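Local coordinates for protein aerobactin synthase IucA (Klebsiella pneumoniae subsp. pneumoniae, PDB 5JM8) that binds ATP and magnesium and, as a synthetase of the NRPS-independent siderophore family, probably joins citrate to a hydroxylysine derivative on the way to aerobactin, at residues 126-129 against 130-133; 97-101 against 102-106; 514-517 against 518-521; 194-198 against 199-203. All blocks are in the same frame, centred on the assembly; numbering follows the deposited sequence.

Contact 1: residues 126-129 against 130-133; sequences HDWA and ALRE
L131 N donates to W128 O at 2.9 Å, and this i to i+3 bond is the one across the junction that is not weak. It is fairly straight at the hydrogen, 153°, although the donor stands well above the carbonyl plane. Two weaker bonds of the same spacing flank it: A130 N to D127 O, and R132 N to A129 O at 3.4 Å. Water 1, very close to H126 O, accepts a weak bond from A130 N; water 2 donates to A129 O and, weakly, to E133 OE2. The segment is a helically wound turn held by i to i+3 bonds, in the link between helix 101-124 and helix 138-142. On the side facing helix 378-390 the guanidinium of R132 meets the W128 indole almost perpendicularly, the planes 81° apart. NH2 arrives at the edge of the indole, in its plane, 3.4 Å from W128 CZ3, so that the indole edge sits over one face of the guanidinium. With CG anti to the backbone N (chi1 -166°), W128 swings its ring forward along the turn to R132. R132 runs extended from CG to NE, and its NH1 lies 3.6 Å from A129 CB. The guanidinium is anchored further by a salt bridge to D373 and by NE bonding to D376 O, while W128 NE1 donates to A144 O. Over one face of the indole comes the methyl L131 CD1, 4.1 Å from W128 CD1, and both side chains rest on L378 of helix 378-390. At the second subunit, E133 OE1 is hydrogen-bonded to H176 of that chain.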
loop_
_atom_site.group_PDB
_atom_site.type_symbol
_atom_site.label_atom_id
_atom_site.label_comp_id
_atom_site.label_asym_id
_atom_site.label_seq_id
_atom_site.Cartn_x
_atom_site.Cartn_y
_atom_site.Cartn_z
ATOM N N HIS A 126 -6.486 6.428 24.139
ATOM C CA HIS A 126 -6.328 5.030 24.525
ATOM C C HIS A 126 -5.493 4.276 23.502
ATOM O O HIS A 126 -5.131 3.118 23.710
ATOM C CB HIS A 126 -7.692 4.361 24.686
ATOM C CG HIS A 126 -8.509 4.922 25.807
ATOM N ND1 HIS A 126 -8.568 4.333 27.052
ATOM C CD2 HIS A 126 -9.298 6.019 25.872
ATOM C CE1 HIS A 126 -9.360 5.043 27.834
ATOM N NE2 HIS A 126 -9.818 6.071 27.142
ATOM N N ASP A 127 -5.193 4.940 22.392
ATOM C CA ASP A 127 -4.338 4.373 21.362
ATOM C C ASP A 127 -2.858 4.533 21.695
ATOM O O ASP A 127 -2.008 3.931 21.039
ATOM C CB ASP A 127 -4.626 5.031 20.009
ATOM C CG ASP A 127 -4.480 6.541 20.053
ATOM O OD1 ASP A 127 -4.914 7.147 21.052
ATOM O OD2 ASP A 127 -3.932 7.124 19.092
ATOM N N TRP A 128 -2.550 5.334 22.713
ATOM C CA TRP A 128 -1.171 5.749 22.943
ATOM C C TRP A 128 -0.259 4.571 23.274
ATOM O O TRP A 128 0.805 4.423 22.677
ATOM C CB TRP A 128 -1.089 6.791 24.061
ATOM C CG TRP A 128 0.244 7.477 24.089
ATOM C CD1 TRP A 128 0.565 8.672 23.508
ATOM C CD2 TRP A 128 1.444 6.997 24.709
ATOM N NE1 TRP A 128 1.888 8.966 23.736
ATOM C CE2 TRP A 128 2.450 7.954 24.470
ATOM C CE3 TRP A 128 1.763 5.852 25.445
ATOM C CZ2 TRP A 128 3.752 7.801 24.942
ATOM C CZ3 TRP A 128 3.056 5.703 25.915
ATOM C CH2 TRP A 128 4.033 6.671 25.659
ATOM N N ALA A 129 -0.672 3.734 24.219
ATOM C CA ALA A 129 0.139 2.592 24.634
ATOM C C ALA A 129 0.416 1.638 23.471
ATOM O O ALA A 129 1.431 0.941 23.460
ATOM C CB ALA A 129 -0.541 1.848 25.768
ATOM N N ALA A 130 -0.486 1.617 22.496
ATOM C CA ALA A 130 -0.348 0.733 21.342
ATOM C C ALA A 130 0.730 1.217 20.370
ATOM O O ALA A 130 1.159 0.466 19.494
ATOM C CB ALA A 130 -1.678 0.605 20.621
ATOM N N LEU A 131 1.157 2.469 20.520
ATOM C CA LEU A 131 2.212 3.034 19.680
ATOM C C LEU A 131 3.559 2.358 19.925
ATOM O O LEU A 131 4.459 2.425 19.088
ATOM C CB LEU A 131 2.349 4.539 19.926
ATOM C CG LEU A 131 1.178 5.444 19.532
ATOM C CD1 LEU A 131 1.492 6.895 19.879
ATOM C CD2 LEU A 131 0.852 5.312 18.053
ATOM N N ARG A 132 3.696 1.718 21.083
ATOM C CA ARG A 132 4.907 0.977 21.423
ATOM C C ARG A 132 5.126 -0.241 20.529
ATOM O O ARG A 132 6.227 -0.788 20.473
ATOM C CB ARG A 132 4.847 0.504 22.875
ATOM C CG ARG A 132 4.835 1.603 23.916
ATOM C CD ARG A 132 4.903 1.003 25.310
ATOM N NE ARG A 132 4.952 2.032 26.345
ATOM C CZ ARG A 132 3.954 2.325 27.174
ATOM N NH1 ARG A 132 2.804 1.662 27.125
ATOM N NH2 ARG A 132 4.117 3.283 28.071
ATOM N N GLU A 133 4.075 -0.662 19.836
ATOM C CA GLU A 133 4.052 -1.970 19.192
ATOM C C GLU A 133 4.881 -2.032 17.919
ATOM O O GLU A 133 5.285 -3.112 17.484
ATOM C CB GLU A 133 2.608 -2.367 18.888
ATOM C CG GLU A 133 1.766 -2.553 20.142
ATOM C CD GLU A 133 0.276 -2.621 19.867
ATOM O OE1 GLU A 133 -0.152 -2.286 18.742
ATOM O OE2 GLU A 133 -0.473 -3.009 20.789
HETATM O O HOH W 1 -3.409 1.403 23.273
HETATM O O HOH W 2 1.618 -2.134 23.402
#

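Contact 2: residues 97-101 against 102-106; sequences LLLPA and TSCET
L99 and C104 meet across the start of a helix, SG of C104 coming to 3.5 Å from L99 CB. SG lies beside its own backbone N, anti to the carbonyl carbon (chi1 -70°), which turns it back toward the incoming chain; there it also lies 3.6 Å from P100 O. The L99 branch CD1 reaches the same sulfur more loosely, at 4.1 Å. P100 occupies the N-cap position; its ring offers no side-chain cap, and its carbonyl accepts the first helical bond, C104 N donating to P100 O at 3.3 Å. S103 N adds a weak bond to this oxygen. One residue on, E105 N reaches A101 O at 3.3 Å, and the regular i to i+4 pattern is under way. The pyrrolidine ring of P100 lies near T102 and S103, its CB 4.3 Å from T102 CG2. A turn further along, T106 grips T102 O twice: OG1 donates at 2.8 Å while the backbone N of T106 comes from the opposite face of the carbonyl plane. The whole arrangement forms the turn of a helical hairpin. L98, with positive phi, takes the chain out of helix 82-96, and P100 opens helix 101-124. Against helix 82-96, C104 packs on V90 and Q94, L99 on L93 and A101 on Q94, joining the two helices on the protein surface.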
loop_
_atom_site.group_PDB
_atom_site.type_symbol
_atom_site.label_atom_id
_atom_site.label_comp_id
_atom_site.label_asym_id
_atom_site.label_seq_id
_atom_site.Cartn_x
_atom_site.Cartn_y
_atom_site.Cartn_z
ATOM N N LEU A 97 10.613 36.540 46.271
ATOM C CA LEU A 97 10.928 37.485 45.205
ATOM C C LEU A 97 10.033 38.725 45.227
ATOM O O LEU A 97 10.136 39.577 44.345
ATOM C CB LEU A 97 10.814 36.791 43.850
ATOM C CG LEU A 97 11.815 35.665 43.597
ATOM C CD1 LEU A 97 11.405 34.878 42.364
ATOM C CD2 LEU A 97 13.232 36.215 43.446
ATOM N N LEU A 98 9.170 38.826 46.238
ATOM C CA LEU A 98 8.266 39.969 46.371
ATOM C C LEU A 98 7.445 40.119 45.090
ATOM O O LEU A 98 7.432 41.178 44.464
ATOM C CB LEU A 98 9.059 41.249 46.672
ATOM C CG LEU A 98 8.275 42.518 47.027
ATOM C CD1 LEU A 98 7.613 42.393 48.389
ATOM C CD2 LEU A 98 9.181 43.740 46.977
ATOM N N LEU A 99 6.774 39.042 44.699
ATOM C CA LEU A 99 6.134 38.978 43.390
ATOM C C LEU A 99 4.732 39.585 43.403
ATOM O O LEU A 99 3.983 39.393 44.361
ATOM C CB LEU A 99 6.064 37.528 42.910
ATOM C CG LEU A 99 7.412 36.815 42.798
ATOM C CD1 LEU A 99 7.211 35.346 42.484
ATOM C CD2 LEU A 99 8.287 37.474 41.743
ATOM N N PRO A 100 4.376 40.327 42.336
ATOM C CA PRO A 100 3.018 40.863 42.214
ATOM C C PRO A 100 1.978 39.749 42.258
ATOM O O PRO A 100 2.092 38.779 41.512
ATOM C CB PRO A 100 3.035 41.560 40.851
ATOM C CG PRO A 100 4.460 41.884 40.609
ATOM C CD PRO A 100 5.229 40.756 41.212
ATOM N N ALA A 101 0.976 39.898 43.117
ATOM C CA ALA A 101 0.020 38.827 43.389
ATOM C C ALA A 101 -0.792 38.440 42.159
ATOM O O ALA A 101 -1.303 37.323 42.072
ATOM C CB ALA A 101 -0.909 39.241 44.510
ATOM N N THR A 102 -0.913 39.365 41.212
ATOM C CA THR A 102 -1.677 39.112 39.996
ATOM C C THR A 102 -0.934 38.152 39.066
ATOM O O THR A 102 -1.543 37.281 38.444
ATOM C CB THR A 102 -1.990 40.423 39.235
ATOM O OG1 THR A 102 -2.736 40.117 38.053
ATOM C CG2 THR A 102 -0.713 41.162 38.841
ATOM N N SER A 103 0.384 38.316 38.979
ATOM C CA SER A 103 1.220 37.460 38.145
ATOM C C SER A 103 1.355 36.056 38.733
ATOM O O SER A 103 1.479 35.076 37.999
ATOM C CB SER A 103 2.606 38.077 37.967
ATOM O OG SER A 103 2.534 39.304 37.265
ATOM N N CYS A 104 1.335 35.969 40.059
ATOM C CA CYS A 104 1.417 34.685 40.750
ATOM C C CYS A 104 0.190 33.825 40.473
ATOM O O CYS A 104 0.307 32.638 40.170
ATOM C CB CYS A 104 1.559 34.890 42.261
ATOM S SG CYS A 104 3.140 35.568 42.795
ATOM N N GLU A 105 -0.989 34.427 40.580
ATOM C CA GLU A 105 -2.234 33.682 40.435
ATOM C C GLU A 105 -2.505 33.342 38.970
ATOM O O GLU A 105 -3.147 32.334 38.670
ATOM C CB GLU A 105 -3.407 34.474 41.020
ATOM C CG GLU A 105 -4.730 33.710 41.042
ATOM C CD GLU A 105 -4.632 32.373 41.760
ATOM O OE1 GLU A 105 -3.831 32.260 42.714
ATOM O OE2 GLU A 105 -5.352 31.430 41.366
ATOM N N THR A 106 -2.025 34.190 38.064
ATOM C CA THR A 106 -2.086 33.901 36.636
ATOM C C THR A 106 -1.192 32.711 36.309
ATOM O O THR A 106 -1.544 31.850 35.507
ATOM C CB THR A 106 -1.642 35.105 35.783
ATOM O OG1 THR A 106 -2.493 36.226 36.048
ATOM C CG2 THR A 106 -1.705 34.769 34.302
#

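Contact 3: residues 514-517 against 518-521; sequences RTLL and AEMR
A518 N donates to two carbonyls of the preceding turn: R514 O, at 2.8 Å the shortest hydrogen bond here, and T515 O, which it reaches only weakly at 3.3 Å. T515 O is itself shared, because E519 N donates to it at 3.1 Å with a straighter N-H angle of 156°. M520 N to L516 O and R521 N to L517 O continue the i to i+4 series. Together these bonds form the C-terminal turns of helix 506-521, an ordinary alpha helix inside the region related to FhuF-like ferric reductases. Along one flank the E519 side chain runs extended beyond CG and lies side by side with those of T515 and L516, all directed the same way. Its CG is set beside the backbone N (chi1 -69°), which brings it to 3.3 Å from T515 O. The carboxylate then settles by the L516 methyl CD2, with OE1 3.7 Å from it, and OE2 is 4.1 Å from T515 CG2. These are van der Waals contacts of oxygen with methyl groups; the T515 hydroxyl is bonded to A511 O one turn earlier. Another flank carries M520, bent at chi3, whose CG passes 3.2 Å from L516 O before SD comes to 4.4 Å from L517 CD2. L517 and M520 both lie against F414 of helix 394-420, and L516 packs on D403 and C406 of the same helix. R514 and R521 instead reach helix 528-535, where both touch L534.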
loop_
_atom_site.group_PDB
_atom_site.type_symbol
_atom_site.label_atom_id
_atom_site.label_comp_id
_atom_site.label_asym_id
_atom_site.label_seq_id
_atom_site.Cartn_x
_atom_site.Cartn_y
_atom_site.Cartn_z
ATOM N N ARG A 514 30.584 12.073 25.375
ATOM C CA ARG A 514 31.798 12.857 25.567
ATOM C C ARG A 514 32.916 12.357 24.660
ATOM O O ARG A 514 33.591 13.149 24.000
ATOM C CB ARG A 514 32.247 12.804 27.026
ATOM C CG ARG A 514 33.495 13.629 27.324
ATOM C CD ARG A 514 33.922 13.474 28.773
ATOM N NE ARG A 514 34.115 12.072 29.135
ATOM C CZ ARG A 514 34.193 11.622 30.384
ATOM N NH1 ARG A 514 34.097 12.462 31.408
ATOM N NH2 ARG A 514 34.365 10.328 30.606
ATOM N N THR A 515 33.108 11.038 24.645
ATOM C CA THR A 515 34.118 10.405 23.799
ATOM C C THR A 515 33.968 10.826 22.345
ATOM O O THR A 515 34.935 11.223 21.700
ATOM C CB THR A 515 34.035 8.863 23.871
ATOM O OG1 THR A 515 34.208 8.431 25.226
ATOM C CG2 THR A 515 35.109 8.220 22.998
ATOM N N LEU A 516 32.746 10.742 21.833
ATOM C CA LEU A 516 32.485 11.055 20.439
ATOM C C LEU A 516 32.528 12.561 20.184
ATOM O O LEU A 516 32.937 12.994 19.109
ATOM C CB LEU A 516 31.134 10.472 20.021
ATOM C CG LEU A 516 31.055 8.945 20.141
ATOM C CD1 LEU A 516 29.666 8.444 19.794
ATOM C CD2 LEU A 516 32.097 8.268 19.259
ATOM N N LEU A 517 32.121 13.353 21.172
ATOM C CA LEU A 517 32.207 14.808 21.060
ATOM C C LEU A 517 33.668 15.250 21.035
ATOM O O LEU A 517 34.012 16.255 20.412
ATOM C CB LEU A 517 31.477 15.497 22.217
ATOM C CG LEU A 517 29.943 15.504 22.219
ATOM C CD1 LEU A 517 29.417 16.163 23.485
ATOM C CD2 LEU A 517 29.389 16.211 20.996
ATOM N N ALA A 518 34.524 14.491 21.714
ATOM C CA ALA A 518 35.946 14.808 21.786
ATOM C C ALA A 518 36.652 14.435 20.485
ATOM O O ALA A 518 37.545 15.152 20.029
ATOM C CB ALA A 518 36.591 14.094 22.967
ATOM N N GLU A 519 36.253 13.312 19.894
ATOM C CA GLU A 519 36.770 12.913 18.591
ATOM C C GLU A 519 36.474 14.002 17.571
ATOM O O GLU A 519 37.331 14.374 16.768
ATOM C CB GLU A 519 36.149 11.591 18.129
ATOM C CG GLU A 519 36.574 10.372 18.932
ATOM C CD GLU A 519 35.907 9.097 18.448
ATOM O OE1 GLU A 519 35.165 9.153 17.442
ATOM O OE2 GLU A 519 36.120 8.037 19.074
ATOM N N MET A 520 35.248 14.512 17.622
ATOM C CA MET A 520 34.769 15.489 16.651
ATOM C C MET A 520 35.522 16.810 16.741
ATOM O O MET A 520 35.851 17.415 15.719
ATOM C CB MET A 520 33.273 15.741 16.853
ATOM C CG MET A 520 32.373 14.590 16.426
ATOM S SD MET A 520 30.662 14.769 16.989
ATOM C CE MET A 520 30.373 16.502 16.631
ATOM N N ARG A 521 35.778 17.258 17.966
ATOM C CA ARG A 521 36.474 18.519 18.205
ATOM C C ARG A 521 37.828 18.559 17.505
ATOM O O ARG A 521 38.274 19.615 17.057
ATOM C CB ARG A 521 36.659 18.741 19.708
ATOM C CG ARG A 521 37.475 19.981 20.073
ATOM C CD ARG A 521 37.800 20.013 21.553
ATOM N NE ARG A 521 38.448 18.780 21.986
ATOM C CZ ARG A 521 38.729 18.481 23.249
ATOM N NH1 ARG A 521 38.417 19.329 24.221
ATOM N NH2 ARG A 521 39.321 17.330 23.537
#

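Contact 4: residues 194-198 against 199-203; sequences LHLNL and QQRLT
N197 and Q200 hold each other by a reciprocal pair of bonds. Q200 N donates to N197 OD1 at 2.7 Å, nearly along the C=O axis, and N197 N donates to Q200 OE1 at 2.8 Å from above the plane of that carbonyl. This is a capping box, with N197 at the N-cap of helix 198-209. N197 tucks CG between its own N and carbonyl carbon (chi1 64°), which places OD1 over the first turn, 3.0 Å from Q200 CG. The two carboxamides, their planes 27° apart, stack, while the side chains that carry them cross at about a right angle. N197 O serves the next turn, accepting from R201 N at 3.1 Å and weakly from Q200 N. L196, just ahead of the cap, packs beside Q200: its CB is 3.6 Å from Q200 OE1, and its CD1 is 3.9 Å from R201 CD, the L196 and R201 side chains meeting crosswise. L198 CD1 reaches L202 CD1 at 4.1 Å one turn along. Further out, R201 bends at chi2 and chi3 and is fixed by salt bridges to D328 and D275, with NH1 also bonded to S193 OG. The far amide nitrogens belong to the assembly: Q200 NE2 donates to L217 O, and Q199 NE2 to D219 OD1, both of the third subunit. In the fold, the capped turn carries the chain from strand 189-193 into helix 198-209, with L194 resting on helix 294-306, R201 and L202 on strand 345-350, and Q199 and L202 on W222 of strand 221-226.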
loop_
_atom_site.group_PDB
_atom_site.type_symbol
_atom_site.label_atom_id
_atom_site.label_comp_id
_atom_site.label_asym_id
_atom_site.label_seq_id
_atom_site.Cartn_x
_atom_site.Cartn_y
_atom_site.Cartn_z
ATOM N N LEU A 194 10.982 30.675 -3.906
ATOM C CA LEU A 194 12.114 30.249 -4.726
ATOM C C LEU A 194 11.682 29.177 -5.720
ATOM O O LEU A 194 10.651 28.529 -5.531
ATOM C CB LEU A 194 13.247 29.712 -3.847
ATOM C CG LEU A 194 13.953 30.721 -2.938
ATOM C CD1 LEU A 194 15.019 30.027 -2.105
ATOM C CD2 LEU A 194 14.565 31.856 -3.746
ATOM N N HIS A 195 12.466 29.012 -6.783
ATOM C CA HIS A 195 12.223 27.987 -7.799
ATOM C C HIS A 195 10.951 28.292 -8.585
ATOM O O HIS A 195 10.984 28.423 -9.810
ATOM C CB HIS A 195 12.142 26.602 -7.150
ATOM C CG HIS A 195 13.206 26.359 -6.124
ATOM N ND1 HIS A 195 14.551 26.401 -6.425
ATOM C CD2 HIS A 195 13.126 26.084 -4.801
ATOM C CE1 HIS A 195 15.253 26.156 -5.333
ATOM N NE2 HIS A 195 14.411 25.959 -4.333
ATOM N N LEU A 196 9.834 28.392 -7.872
ATOM C CA LEU A 196 8.594 28.914 -8.427
ATOM C C LEU A 196 8.357 30.301 -7.846
ATOM O O LEU A 196 8.729 30.562 -6.702
ATOM C CB LEU A 196 7.419 27.992 -8.097
ATOM C CG LEU A 196 7.571 26.504 -8.413
ATOM C CD1 LEU A 196 6.416 25.724 -7.799
ATOM C CD2 LEU A 196 7.635 26.287 -9.913
ATOM N N ASN A 197 7.752 31.198 -8.621
ATOM C CA ASN A 197 7.360 32.495 -8.081
ATOM C C ASN A 197 6.157 32.300 -7.161
ATOM O O ASN A 197 5.628 31.193 -7.059
ATOM C CB ASN A 197 7.056 33.507 -9.201
ATOM C CG ASN A 197 5.865 33.111 -10.066
ATOM O OD1 ASN A 197 4.933 32.451 -9.613
ATOM N ND2 ASN A 197 5.891 33.535 -11.323
ATOM N N LEU A 198 5.722 33.366 -6.499
ATOM C CA LEU A 198 4.647 33.263 -5.518
ATOM C C LEU A 198 3.339 32.785 -6.143
ATOM O O LEU A 198 2.643 31.943 -5.577
ATOM C CB LEU A 198 4.423 34.609 -4.835
ATOM C CG LEU A 198 3.264 34.646 -3.837
ATOM C CD1 LEU A 198 3.472 33.631 -2.718
ATOM C CD2 LEU A 198 3.106 36.043 -3.276
ATOM N N GLN A 199 3.008 33.339 -7.305
ATOM C CA GLN A 199 1.801 32.961 -8.028
ATOM C C GLN A 199 1.773 31.460 -8.290
ATOM O O GLN A 199 0.731 30.815 -8.177
ATOM C CB GLN A 199 1.716 33.724 -9.353
ATOM C CG GLN A 199 0.457 33.436 -10.158
ATOM C CD GLN A 199 0.414 34.189 -11.470
ATOM O OE1 GLN A 199 1.362 34.886 -11.836
ATOM N NE2 GLN A 199 -0.691 34.047 -12.190
ATOM N N GLN A 200 2.936 30.919 -8.633
ATOM C CA GLN A 200 3.067 29.518 -9.002
ATOM C C GLN A 200 2.998 28.571 -7.801
ATOM O O GLN A 200 2.463 27.466 -7.918
ATOM C CB GLN A 200 4.380 29.308 -9.757
ATOM C CG GLN A 200 4.397 29.919 -11.154
ATOM C CD GLN A 200 5.802 30.090 -11.706
ATOM O OE1 GLN A 200 6.789 29.967 -10.981
ATOM N NE2 GLN A 200 5.896 30.374 -13.000
ATOM N N ARG A 201 3.538 28.986 -6.655
ATOM C CA ARG A 201 3.468 28.157 -5.448
ATOM C C ARG A 201 2.027 27.903 -5.043
ATOM O O ARG A 201 1.606 26.757 -4.898
ATOM C CB ARG A 201 4.196 28.804 -4.261
ATOM C CG ARG A 201 5.671 28.438 -4.070
ATOM C CD ARG A 201 5.976 26.940 -4.085
ATOM N NE ARG A 201 6.147 26.341 -2.763
ATOM C CZ ARG A 201 7.139 26.620 -1.923
ATOM N NH1 ARG A 201 8.054 27.530 -2.227
ATOM N NH2 ARG A 201 7.202 25.991 -0.753
ATOM N N LEU A 202 1.283 28.989 -4.858
ATOM C CA LEU A 202 -0.098 28.917 -4.405
ATOM C C LEU A 202 -0.947 28.119 -5.384
ATOM O O LEU A 202 -1.909 27.459 -4.992
ATOM C CB LEU A 202 -0.666 30.325 -4.227
ATOM C CG LEU A 202 0.123 31.216 -3.263
ATOM C CD1 LEU A 202 -0.447 32.627 -3.235
ATOM C CD2 LEU A 202 0.134 30.615 -1.864
ATOM N N THR A 203 -0.581 28.180 -6.660
ATOM C CA THR A 203 -1.254 27.394 -7.685
ATOM C C THR A 203 -0.997 25.912 -7.453
ATOM O O THR A 203 -1.932 25.110 -7.420
ATOM C CB THR A 203 -0.782 27.776 -9.103
ATOM O OG1 THR A 203 -1.121 29.142 -9.374
ATOM C CG2 THR A 203 -1.439 26.889 -10.142
#

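How the contacts relate
No two of the four contacts touch. In contact 1 the W128 side chain is about 13 Å from the bound ATP. Contacts 1 and 2 share a helix, since 101-124 begins within contact 2 and ends just before contact 1; their centres are 40 Å apart and their nearest atoms about 26 Å. Contact 3 belongs to the FhuF-like region, contact 4 to the IucA/IucC region, with nearest atoms about 28 Å apart. Contacts 2 and 4 are the most distant pair, 49 Å between centres. Contact 1 meets the second subunit and contact 4 the third, whereas contacts 2 and 3 touch no other chain of the assembly.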